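Local atomic coordinates of nitrate regulatory protein (Klebsiella oxytoca, PDB entry 4AKK), a protein that binds the leader RNA of the nasF operon at a factor-independent terminator in response to nitrate or nitrite, allowing transcription to read through. Residues Gln74-Ala79 with Gly157-Ile162; Ala151-Thr156 with Phe210-Phe215; Asn81-Ser86 with Leu90-Cys95; Ser354-Leu357 with Lys361-Leu364. All coordinates share one frame; numbering follows the deposited sequence.

Contact 1: Gln74-Ala79 with Gly157-Ile162. With EDO (1,2-ethanediol), chain C.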
loop_
_atom_site.group_PDB
_atom_site.type_symbol
_atom_site.label_atom_id
_atom_site.label_comp_id
_atom_site.label_asym_id
_atom_site.label_seq_id
_atom_site.Cartn_x
_atom_site.Cartn_y
_atom_site.Cartn_z
ATOM N N GLN A 74 -27.090 3.814 -5.497
ATOM C CA GLN A 74 -26.639 4.790 -6.494
ATOM C C GLN A 74 -27.813 5.324 -7.329
ATOM O O GLN A 74 -27.858 6.509 -7.675
ATOM C CB GLN A 74 -25.578 4.157 -7.410
ATOM C CG GLN A 74 -24.203 3.967 -6.756
ATOM C CD GLN A 74 -23.341 2.907 -7.441
ATOM O OE1 GLN A 74 -23.847 2.061 -8.189
ATOM N NE2 GLN A 74 -22.031 2.934 -7.165
ATOM N N CYS A 75 -28.758 4.450 -7.663
ATOM C CA CYS A 75 -29.964 4.885 -8.374
ATOM C C CYS A 75 -30.786 5.814 -7.486
ATOM O O CYS A 75 -31.232 6.879 -7.918
ATOM C CB CYS A 75 -30.814 3.684 -8.824
ATOM S SG CYS A 75 -29.996 2.567 -10.024
ATOM N N GLU A 76 -30.978 5.413 -6.235
ATOM C CA GLU A 76 -31.718 6.256 -5.301
ATOM C C GLU A 76 -31.006 7.597 -5.093
ATOM O O GLU A 76 -31.643 8.638 -5.045
ATOM C CB GLU A 76 -31.954 5.546 -3.963
ATOM C CG GLU A 76 -32.935 6.286 -3.053
ATOM C CD GLU A 76 -33.350 5.480 -1.835
ATOM O OE1 GLU A 76 -32.893 4.328 -1.693
ATOM O OE2 GLU A 76 -34.132 5.998 -1.013
ATOM N N ARG A 77 -29.686 7.577 -4.967
ATOM C CA ARG A 77 -28.954 8.827 -4.792
ATOM C C ARG A 77 -29.259 9.792 -5.946
ATOM O O ARG A 77 -29.607 10.945 -5.726
ATOM C CB ARG A 77 -27.440 8.574 -4.664
ATOM C CG ARG A 77 -26.607 9.857 -4.447
ATOM C CD ARG A 77 -25.116 9.545 -4.293
ATOM N NE ARG A 77 -24.613 8.710 -5.391
ATOM C CZ ARG A 77 -23.459 8.048 -5.357
ATOM N NH1 ARG A 77 -22.683 8.120 -4.273
ATOM N NH2 ARG A 77 -23.078 7.302 -6.400
ATOM N N GLY A 78 -29.128 9.305 -7.176
ATOM C CA GLY A 78 -29.352 10.128 -8.349
ATOM C C GLY A 78 -30.770 10.636 -8.491
ATOM O O GLY A 78 -30.985 11.796 -8.853
ATOM N N ALA A 79 -31.747 9.781 -8.206
ATOM C CA ALA A 79 -33.143 10.215 -8.233
ATOM C C ALA A 79 -33.413 11.306 -7.193
ATOM O O ALA A 79 -34.001 12.340 -7.510
ATOM C CB ALA A 79 -34.092 9.025 -8.030
ATOM N N GLY A 157 -24.250 13.318 0.047
ATOM C CA GLY A 157 -23.214 12.891 0.976
ATOM C C GLY A 157 -23.624 11.723 1.858
ATOM O O GLY A 157 -22.832 10.832 2.109
ATOM N N GLN A 158 -24.861 11.725 2.335
ATOM C CA GLN A 158 -25.326 10.649 3.208
ATOM C C GLN A 158 -25.513 9.319 2.461
ATOM O O GLN A 158 -25.163 8.260 2.981
ATOM C CB GLN A 158 -26.601 11.060 3.952
ATOM C CG GLN A 158 -26.403 12.282 4.847
ATOM C CD GLN A 158 -27.611 12.584 5.716
ATOM O OE1 GLN A 158 -28.549 11.640 5.783
ATOM N NE2 GLN A 158 -27.700 13.656 6.321
ATOM N N PHE A 159 -26.051 9.371 1.246
ATOM C CA PHE A 159 -26.079 8.183 0.397
ATOM C C PHE A 159 -24.653 7.688 0.150
ATOM O O PHE A 159 -24.365 6.498 0.274
ATOM C CB PHE A 159 -26.769 8.464 -0.940
ATOM C CG PHE A 159 -28.268 8.469 -0.862
ATOM C CD1 PHE A 159 -28.964 7.306 -0.580
ATOM C CD2 PHE A 159 -28.978 9.637 -1.056
ATOM C CE1 PHE A 159 -30.344 7.309 -0.495
ATOM C CE2 PHE A 159 -30.357 9.649 -0.969
ATOM C CZ PHE A 159 -31.040 8.486 -0.688
ATOM N N SER A 160 -23.759 8.614 -0.198
ATOM C CA SER A 160 -22.388 8.254 -0.504
ATOM C C SER A 160 -21.709 7.568 0.674
ATOM O O SER A 160 -20.884 6.687 0.475
ATOM C CB SER A 160 -21.584 9.490 -0.910
ATOM O OG SER A 160 -22.090 10.046 -2.107
ATOM N N ARG A 161 -22.032 8.001 1.893
ATOM C CA ARG A 161 -21.431 7.431 3.098
ATOM C C ARG A 161 -21.901 5.992 3.355
ATOM O O ARG A 161 -21.101 5.128 3.708
ATOM C CB ARG A 161 -21.724 8.308 4.315
ATOM C CG ARG A 161 -21.354 7.644 5.635
ATOM C CD ARG A 161 -21.523 8.587 6.808
ATOM N NE ARG A 161 -22.919 8.961 7.010
ATOM C CZ ARG A 161 -23.353 9.710 8.018
ATOM N NH1 ARG A 161 -22.497 10.163 8.927
ATOM N NH2 ARG A 161 -24.643 10.007 8.118
ATOM N N ILE A 162 -23.196 5.739 3.179
ATOM C CA ILE A 162 -23.715 4.382 3.285
ATOM C C ILE A 162 -23.024 3.479 2.265
ATOM O O ILE A 162 -22.594 2.366 2.574
ATOM C CB ILE A 162 -25.233 4.349 3.046
ATOM C CG1 ILE A 162 -25.960 5.053 4.194
ATOM C CG2 ILE A 162 -25.722 2.903 2.917
ATOM C CD1 ILE A 162 -27.446 5.236 3.970
HETATM C C1 EDO C . -25.163 10.318 -8.146
HETATM O O1 EDO C . -26.166 9.329 -7.916
HETATM C C2 EDO C . -25.598 11.296 -9.233
HETATM O O2 EDO C . -26.716 12.123 -8.882
#

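Contact 2: Ala151-Thr156 with Phe210-Phe215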
loop_
_atom_site.group_PDB
_atom_site.type_symbol
_atom_site.label_atom_id
_atom_site.label_comp_id
_atom_site.label_asym_id
_atom_site.label_seq_id
_atom_site.Cartn_x
_atom_site.Cartn_y
_atom_site.Cartn_z
ATOM N N ALA A 151 -30.550 19.592 1.801
ATOM C CA ALA A 151 -29.994 20.063 0.529
ATOM C C ALA A 151 -29.493 18.888 -0.315
ATOM O O ALA A 151 -29.143 17.838 0.219
ATOM C CB ALA A 151 -28.875 21.056 0.767
ATOM N N ALA A 152 -29.449 19.072 -1.628
ATOM C CA ALA A 152 -28.994 18.009 -2.527
ATOM C C ALA A 152 -27.594 17.491 -2.174
ATOM O O ALA A 152 -27.380 16.277 -2.154
ATOM C CB ALA A 152 -29.062 18.456 -3.986
ATOM N N GLU A 153 -26.654 18.395 -1.883
ATOM C CA GLU A 153 -25.302 17.988 -1.468
ATOM C C GLU A 153 -25.311 17.164 -0.188
ATOM O O GLU A 153 -24.529 16.225 -0.061
ATOM C CB GLU A 153 -24.378 19.193 -1.238
ATOM C CG GLU A 153 -24.526 20.296 -2.243
ATOM C CD GLU A 153 -25.522 21.342 -1.800
ATOM O OE1 GLU A 153 -25.126 22.210 -0.983
ATOM O OE2 GLU A 153 -26.691 21.289 -2.263
ATOM N N GLU A 154 -26.163 17.539 0.767
ATOM C CA GLU A 154 -26.274 16.809 2.036
ATOM C C GLU A 154 -26.861 15.399 1.833
ATOM O O GLU A 154 -26.338 14.416 2.360
ATOM C CB GLU A 154 -27.104 17.600 3.070
ATOM C CG GLU A 154 -26.597 19.017 3.346
ATOM C CD GLU A 154 -27.507 19.818 4.293
ATOM O OE1 GLU A 154 -28.743 19.612 4.262
ATOM O OE2 GLU A 154 -26.990 20.663 5.065
ATOM N N ALA A 155 -27.945 15.310 1.065
ATOM C CA ALA A 155 -28.548 14.020 0.726
ATOM C C ALA A 155 -27.566 13.139 -0.061
ATOM O O ALA A 155 -27.444 11.943 0.188
ATOM C CB ALA A 155 -29.829 14.229 -0.065
ATOM N N THR A 156 -26.866 13.758 -1.002
ATOM C CA THR A 156 -25.833 13.108 -1.784
ATOM C C THR A 156 -24.726 12.525 -0.909
ATOM O O THR A 156 -24.314 11.380 -1.108
ATOM C CB THR A 156 -25.221 14.102 -2.797
ATOM O OG1 THR A 156 -25.968 14.040 -4.011
ATOM C CG2 THR A 156 -23.755 13.756 -3.091
ATOM N N PHE A 210 -24.350 22.213 -12.601
ATOM C CA PHE A 210 -25.122 22.634 -13.765
ATOM C C PHE A 210 -26.517 23.109 -13.369
ATOM O O PHE A 210 -27.101 23.963 -14.027
ATOM C CB PHE A 210 -25.206 21.515 -14.817
ATOM C CG PHE A 210 -23.907 21.269 -15.549
ATOM C CD1 PHE A 210 -23.312 22.277 -16.299
ATOM C CD2 PHE A 210 -23.285 20.026 -15.496
ATOM C CE1 PHE A 210 -22.114 22.049 -16.977
ATOM C CE2 PHE A 210 -22.098 19.790 -16.176
ATOM C CZ PHE A 210 -21.506 20.805 -16.910
ATOM N N ALA A 211 -27.054 22.552 -12.293
ATOM C CA ALA A 211 -28.359 22.976 -11.824
ATOM C C ALA A 211 -28.287 24.397 -11.253
ATOM O O ALA A 211 -29.225 25.188 -11.414
ATOM C CB ALA A 211 -28.908 22.002 -10.801
ATOM N N ARG A 212 -27.172 24.722 -10.600
ATOM C CA ARG A 212 -26.963 26.052 -10.032
ATOM C C ARG A 212 -26.640 27.081 -11.100
ATOM O O ARG A 212 -26.844 28.270 -10.897
ATOM C CB ARG A 212 -25.789 26.041 -9.044
ATOM C CG ARG A 212 -26.055 25.331 -7.740
ATOM C CD ARG A 212 -24.763 25.163 -6.939
ATOM N NE ARG A 212 -25.038 24.619 -5.614
ATOM C CZ ARG A 212 -24.111 24.208 -4.759
ATOM N NH1 ARG A 212 -22.828 24.265 -5.090
ATOM N NH2 ARG A 212 -24.472 23.736 -3.570
ATOM N N GLY A 213 -26.099 26.625 -12.222
ATOM C CA GLY A 213 -25.602 27.539 -13.232
ATOM C C GLY A 213 -24.208 28.045 -12.888
ATOM O O GLY A 213 -23.709 28.993 -13.503
ATOM N N GLN A 214 -23.574 27.412 -11.902
ATOM C CA GLN A 214 -22.199 27.753 -11.535
ATOM C C GLN A 214 -21.493 26.651 -10.757
ATOM O O GLN A 214 -22.100 25.955 -9.939
ATOM C CB GLN A 214 -22.155 29.050 -10.724
ATOM C CG GLN A 214 -23.194 29.115 -9.615
ATOM C CD GLN A 214 -22.930 30.239 -8.629
ATOM O OE1 GLN A 214 -21.866 30.860 -8.648
ATOM N NE2 GLN A 214 -23.900 30.503 -7.759
ATOM N N PHE A 215 -20.202 26.505 -11.032
ATOM C CA PHE A 215 -19.313 25.660 -10.246
ATOM C C PHE A 215 -18.379 26.547 -9.421
ATOM O O PHE A 215 -17.544 27.255 -9.975
ATOM C CB PHE A 215 -18.480 24.749 -11.166
ATOM C CG PHE A 215 -19.275 23.639 -11.813
ATOM C CD1 PHE A 215 -20.081 23.891 -12.920
ATOM C CD2 PHE A 215 -19.217 22.346 -11.314
ATOM C CE1 PHE A 215 -20.824 22.870 -13.519
ATOM C CE2 PHE A 215 -19.951 21.323 -11.895
ATOM C CZ PHE A 215 -20.762 21.587 -13.009
#

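Contact 3: Asn81-Ser86 with Leu90-Cys95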
loop_
_atom_site.group_PDB
_atom_site.type_symbol
_atom_site.label_atom_id
_atom_site.label_comp_id
_atom_site.label_asym_id
_atom_site.label_seq_id
_atom_site.Cartn_x
_atom_site.Cartn_y
_atom_site.Cartn_z
ATOM N N ASN A 81 -31.375 13.307 -5.980
ATOM C CA ASN A 81 -30.665 14.513 -6.388
ATOM C C ASN A 81 -31.472 15.380 -7.361
ATOM O O ASN A 81 -31.486 16.612 -7.239
ATOM C CB ASN A 81 -29.311 14.151 -6.998
ATOM C CG ASN A 81 -28.252 15.190 -6.713
ATOM O OD1 ASN A 81 -28.123 15.656 -5.579
ATOM N ND2 ASN A 81 -27.480 15.557 -7.739
ATOM N N ILE A 82 -32.136 14.740 -8.325
ATOM C CA ILE A 82 -32.914 15.465 -9.334
ATOM C C ILE A 82 -34.210 15.998 -8.724
ATOM O O ILE A 82 -34.615 17.126 -8.975
ATOM C CB ILE A 82 -33.230 14.597 -10.580
ATOM C CG1 ILE A 82 -31.945 14.092 -11.239
ATOM C CG2 ILE A 82 -34.012 15.408 -11.603
ATOM C CD1 ILE A 82 -31.143 15.195 -11.919
ATOM N N TRP A 83 -34.852 15.169 -7.915
ATOM C CA TRP A 83 -35.968 15.611 -7.103
ATOM C C TRP A 83 -35.630 16.895 -6.344
ATOM O O TRP A 83 -36.372 17.873 -6.424
ATOM C CB TRP A 83 -36.370 14.491 -6.145
ATOM C CG TRP A 83 -37.318 14.896 -5.094
ATOM C CD1 TRP A 83 -37.046 15.060 -3.770
ATOM C CD2 TRP A 83 -38.707 15.197 -5.261
ATOM N NE1 TRP A 83 -38.178 15.444 -3.099
ATOM C CE2 TRP A 83 -39.214 15.536 -3.989
ATOM C CE3 TRP A 83 -39.572 15.214 -6.359
ATOM C CZ2 TRP A 83 -40.553 15.886 -3.782
ATOM C CZ3 TRP A 83 -40.903 15.565 -6.153
ATOM C CH2 TRP A 83 -41.378 15.898 -4.872
ATOM N N LEU A 84 -34.504 16.906 -5.620
ATOM C CA LEU A 84 -34.146 18.081 -4.816
ATOM C C LEU A 84 -33.732 19.303 -5.656
ATOM O O LEU A 84 -34.220 20.406 -5.423
ATOM C CB LEU A 84 -33.079 17.736 -3.764
ATOM C CG LEU A 84 -33.490 16.737 -2.670
ATOM C CD1 LEU A 84 -32.271 16.184 -1.928
ATOM C CD2 LEU A 84 -34.509 17.339 -1.683
ATOM N N CYS A 85 -32.857 19.101 -6.639
ATOM C CA CYS A 85 -32.392 20.192 -7.508
ATOM C C CYS A 85 -33.494 20.787 -8.391
ATOM O O CYS A 85 -33.378 21.926 -8.852
ATOM C CB CYS A 85 -31.269 19.709 -8.434
ATOM S SG CYS A 85 -29.685 19.279 -7.650
ATOM N N SER A 86 -34.542 20.010 -8.654
ATOM C CA SER A 86 -35.672 20.498 -9.451
ATOM C C SER A 86 -36.784 21.052 -8.563
ATOM O O SER A 86 -37.888 21.329 -9.032
ATOM C CB SER A 86 -36.234 19.388 -10.340
ATOM O OG SER A 86 -37.029 18.507 -9.566
ATOM N N LEU A 90 -39.375 16.924 -10.539
ATOM C CA LEU A 90 -39.043 15.752 -11.338
ATOM C C LEU A 90 -38.557 14.589 -10.491
ATOM O O LEU A 90 -37.968 14.788 -9.419
ATOM C CB LEU A 90 -37.972 16.107 -12.372
ATOM C CG LEU A 90 -38.332 17.295 -13.264
ATOM C CD1 LEU A 90 -37.147 17.745 -14.092
ATOM C CD2 LEU A 90 -39.524 16.948 -14.152
ATOM N N TYR A 91 -38.837 13.382 -10.973
ATOM C CA TYR A 91 -38.226 12.143 -10.477
ATOM C C TYR A 91 -38.815 11.547 -9.206
ATOM O O TYR A 91 -38.215 10.660 -8.598
ATOM C CB TYR A 91 -36.708 12.287 -10.351
ATOM C CG TYR A 91 -35.985 11.875 -11.607
ATOM C CD1 TYR A 91 -36.036 12.662 -12.745
ATOM C CD2 TYR A 91 -35.263 10.689 -11.659
ATOM C CE1 TYR A 91 -35.387 12.280 -13.905
ATOM C CE2 TYR A 91 -34.608 10.300 -12.812
ATOM C CZ TYR A 91 -34.672 11.101 -13.932
ATOM O OH TYR A 91 -34.020 10.723 -15.079
ATOM N N ALA A 92 -39.993 12.019 -8.818
ATOM C CA ALA A 92 -40.702 11.446 -7.683
ATOM C C ALA A 92 -40.939 9.945 -7.867
ATOM O O ALA A 92 -40.759 9.168 -6.935
ATOM C CB ALA A 92 -42.027 12.171 -7.471
ATOM N N ALA A 93 -41.354 9.550 -9.070
ATOM C CA ALA A 93 -41.602 8.145 -9.392
ATOM C C ALA A 93 -40.336 7.304 -9.267
ATOM O O ALA A 93 -40.357 6.197 -8.728
ATOM C CB ALA A 93 -42.185 8.016 -10.805
ATOM N N GLU A 94 -39.237 7.837 -9.787
ATOM C CA GLU A 94 -37.940 7.179 -9.698
ATOM C C GLU A 94 -37.471 7.058 -8.241
ATOM O O GLU A 94 -36.985 6.010 -7.824
ATOM C CB GLU A 94 -36.907 7.930 -10.542
ATOM C CG GLU A 94 -37.013 7.689 -12.058
ATOM C CD GLU A 94 -38.154 8.460 -12.737
ATOM O OE1 GLU A 94 -38.839 9.273 -12.075
ATOM O OE2 GLU A 94 -38.362 8.251 -13.956
ATOM N N CYS A 95 -37.634 8.118 -7.457
ATOM C CA CYS A 95 -37.280 8.045 -6.041
ATOM C C CYS A 95 -38.034 6.923 -5.345
ATOM O O CYS A 95 -37.470 6.206 -4.521
ATOM C CB CYS A 95 -37.592 9.347 -5.316
ATOM S SG CYS A 95 -36.489 10.703 -5.658
#

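Contact 4: Ser354-Leu357 with Lys361-Leu364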
loop_
_atom_site.group_PDB
_atom_site.type_symbol
_atom_site.label_atom_id
_atom_site.label_comp_id
_atom_site.label_asym_id
_atom_site.label_seq_id
_atom_site.Cartn_x
_atom_site.Cartn_y
_atom_site.Cartn_z
ATOM N N SER A 354 -10.127 6.254 -1.362
ATOM C CA SER A 354 -11.512 6.333 -0.958
ATOM C C SER A 354 -11.678 7.133 0.327
ATOM O O SER A 354 -12.504 8.038 0.393
ATOM C CB SER A 354 -12.062 4.920 -0.751
ATOM O OG SER A 354 -13.436 4.969 -0.407
ATOM N N GLY A 355 -10.897 6.786 1.345
ATOM C CA GLY A 355 -10.904 7.516 2.600
ATOM C C GLY A 355 -10.518 8.974 2.425
ATOM O O GLY A 355 -11.174 9.856 2.960
ATOM N N GLN A 356 -9.448 9.229 1.675
ATOM C CA GLN A 356 -8.977 10.593 1.452
ATOM C C GLN A 356 -10.056 11.482 0.839
ATOM O O GLN A 356 -10.196 12.634 1.242
ATOM C CB GLN A 356 -7.739 10.598 0.552
ATOM C CG GLN A 356 -6.516 9.958 1.185
ATOM C CD GLN A 356 -5.389 9.759 0.192
ATOM O OE1 GLN A 356 -5.617 9.651 -1.015
ATOM N NE2 GLN A 356 -4.161 9.709 0.697
ATOM N N LEU A 357 -10.804 10.956 -0.139
ATOM C CA LEU A 357 -11.839 11.744 -0.817
ATOM C C LEU A 357 -13.012 12.018 0.113
ATOM O O LEU A 357 -13.815 12.915 -0.128
ATOM C CB LEU A 357 -12.344 11.048 -2.091
ATOM C CG LEU A 357 -11.338 10.909 -3.236
ATOM C CD1 LEU A 357 -11.798 9.870 -4.262
ATOM C CD2 LEU A 357 -11.074 12.256 -3.897
ATOM N N LYS A 361 -10.018 16.817 6.274
ATOM C CA LYS A 361 -8.615 16.939 6.655
ATOM C C LYS A 361 -7.736 16.602 5.451
ATOM O O LYS A 361 -6.837 17.366 5.086
ATOM C CB LYS A 361 -8.286 15.992 7.811
ATOM C CG LYS A 361 -8.893 16.391 9.145
ATOM C CD LYS A 361 -8.769 15.269 10.181
ATOM C CE LYS A 361 -7.322 14.859 10.410
ATOM N NZ LYS A 361 -6.586 15.804 11.290
ATOM N N ASP A 362 -8.005 15.455 4.831
ATOM C CA ASP A 362 -7.169 14.987 3.725
ATOM C C ASP A 362 -7.316 15.901 2.526
ATOM O O ASP A 362 -6.330 16.239 1.879
ATOM C CB ASP A 362 -7.491 13.537 3.357
ATOM C CG ASP A 362 -7.043 12.554 4.432
ATOM O OD1 ASP A 362 -6.180 12.931 5.260
ATOM O OD2 ASP A 362 -7.553 11.416 4.458
ATOM N N ALA A 363 -8.547 16.327 2.260
ATOM C CA ALA A 363 -8.815 17.227 1.146
ATOM C C ALA A 363 -8.050 18.536 1.261
ATOM O O ALA A 363 -7.559 19.069 0.261
ATOM C CB ALA A 363 -10.315 17.512 1.032
ATOM N N LEU A 364 -7.982 19.075 2.475
ATOM C CA LEU A 364 -7.350 20.372 2.680
ATOM C C LEU A 364 -5.837 20.227 2.738
ATOM O O LEU A 364 -5.102 21.105 2.293
ATOM C CB LEU A 364 -7.900 21.061 3.937
ATOM C CG LEU A 364 -9.397 21.376 3.862
ATOM C CD1 LEU A 364 -9.885 22.042 5.138
ATOM C CD2 LEU A 364 -9.714 22.244 2.650
#

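Contact 1: Gln74-Ala79 with Gly157-Ile162
Two antiparallel helices of the all-helical nitrate-sensing NIT domain meet here, helix 56-85 against helix 152-167, their local axes 9.7 Å apart and turned by 174°. Phe159 points at the opposite helix and lays one ring face over Arg77 CA, a CH-pi contact with CA 4.1 Å from the ring centroid. A flat ring suits this spot because it can lie against backbone. At its far rim, Phe159 CZ meets Glu76 CG at 3.7 Å; the extended Glu76 chain crosses the ring about at right angles, and its carboxylate carries on to a salt bridge with Arg142. Arg77 uses its length differently. Its aliphatic part slides past Phe159, and a bend at chi3 (52°) turns the guanidinium toward Ser160. There Arg77 NH1 donates to Ser160 OG at 3.0 Å, a bent bond with the oxygen 19° out of the guanidinium plane, and also pairs with Glu197. The small serine hydroxyl, hydrogen-bonded to Thr156 O as well, helps fix the guanidinium's rotation. Arg77 NE donates to O1 of a 1,2-ethanediol at 3.0 Å, probably a crystallisation additive, which Arg203 also holds. An aromatic ring on backbone, beside salt-bridged side chains, marks this antiparallel helix packing of the NIT domain.

Contact 2: Ala151-Thr156 with Phe210-Phe215
Glu153 and Arg212 reach toward each other across the surface of the NIT domain, and the flat ends of their side chains are turned 75° apart. Glu153 OE1 sits at the edge of the guanidinium, in its plane, 3.1 Å from Arg212 NH2, giving a salt bridge. Because the carboxylate stands steeply to that plane, it does not offer both oxygens side by side to two nitrogens: Glu153 OE2 lies 3.6 Å from Arg212 NH2. The chains differ in shape. Arg212 is extended from CG to NE and spans most of the gap, whereas Glu153 folds at chi2 (92°) and presents its carboxylate close to its own helix. Long, flexible, charged residues suit an exposed crossing of this kind. Next to it, Glu154 turns back instead, OE1 accepting from Ala151 N at 3.1 Å and so tying down the start of helix 152-167. Gly213 leaves helix 180-212 with positive phi, and beyond it Phe215 CE1 lies 3.7 Å above the plane of the Phe210 ring, over its centre. In the same helical turn as Glu153, small Ala152 packs on helix 56-85, while Phe210 is buried against helices 257-267 and 277-312.

Contact 3: Asn81-Ser86 with Leu90-Cys95
Ser86 OG is held between its backbone N and carbonyl carbon (chi1 77°), which lets it reach back to its own helix and across to Leu90, while Trp83, with CG anti to the backbone N (chi1 169°), swings its indole toward Ala92 and Cys95. Together they close a helix-loop-helix hairpin of the NIT domain, joining the end of helix 56-85 to the start of helix 92-117. Ser86 OG donates to Ile82 O at 2.8 Å and accepts from Leu90 N at 3.0 Å, and Arg89 N binds it too. A short hydroxyl that can give and take is well fitted to lock so tight a turn. Ile82 O also receives Ser86 N, the two donors arriving from opposite faces of its carbonyl plane. On the apolar side, branched Ile82 places CG2 3.6 Å from Tyr91 CD1, with its CB over one ring face. Tyr91, with positive phi, occupies the N-cap position just before helix 92-117. Trp83 lies between the two helix ends: CZ3 touches Ala92 CB at 3.8 Å, the small Ala92 methyl packing against the benzo ring of the indole, whose NE1 is bound by Val145 O. Cys95 SG lies 5.0 Å from the centroid of the Trp83 five-membered ring, an oblique sulfur-aromatic contact. Nearer the loop, Leu90 O lies at the edge of the indole and receives a CA-H...O contact from Trp83 CA at 3.2 Å.

Contact 4: Ser354-Leu357 with Lys361-Leu364
Asp362, whose backbone N is hydrogen-bonded to Ser359 OG, packs its carboxylate oxygen OD2 on Gln356, 3.4 Å from Gln356 CA and 3.7 Å from Gln356 CG, both van der Waals contacts. It belongs to the bend at which helix 341-358 gives way to helix 360-380, within the range of the RNA-binding ANTAR family. No hydrogen bond joins the two segments; they touch by van der Waals packing around a very short connection. Asp362 points its side chain toward the preceding helix, and with CG beside its own backbone N (chi1 -70°) the carboxylate comes across the inner part of Gln356. The two side chains cross at about a right angle, their amide and carboxylate planes 78° apart. Gln356 is extended beyond CG, so its methylenes, rather than its amide, meet the acid: Gln356 NE2 ends 5.3 Å from Asp362 OD2. Glutamine fits because its inner part is aliphatic while its polar end can stay at the surface, where the side chain also touches Arg402. Aspartate is apt near the first turn of a helix, where its negative charge would probably be favoured by the partial positive charge at the start of the helix. Gly355 and Ala363 only border the contact. On the other side of helix 341-358, Ser354 and Leu357 rest on Gln194 and Leu198 of helix 180-212, linking the bend to the NIT domain. Asp362 CB, for its part, packs 3.6 Å from Gln356 O.

Overall arrangement
Contacts 1, 2 and 3 form one cluster in the NIT domain, each centre about 13 Å from the others, and all three pairs touch. Contacts 1 and 3 share helix 56-85, and contacts 1 and 2 share helix 152-167. Along the chain, contact 3 falls between the two segments of contact 1, whereas the segments of contacts 1 and 2 alternate, so these two contacts cross along the sequence. Contact 4 comes last, in the ANTAR range, its centre about 19 Å from that of contact 1 and about 29 Å from that of contact 3. Helix 180-212, whose end enters contact 2, also borders contact 4, so a single NIT helix runs beside both the contact cluster in the NIT domain and the helix junction in the ANTAR range.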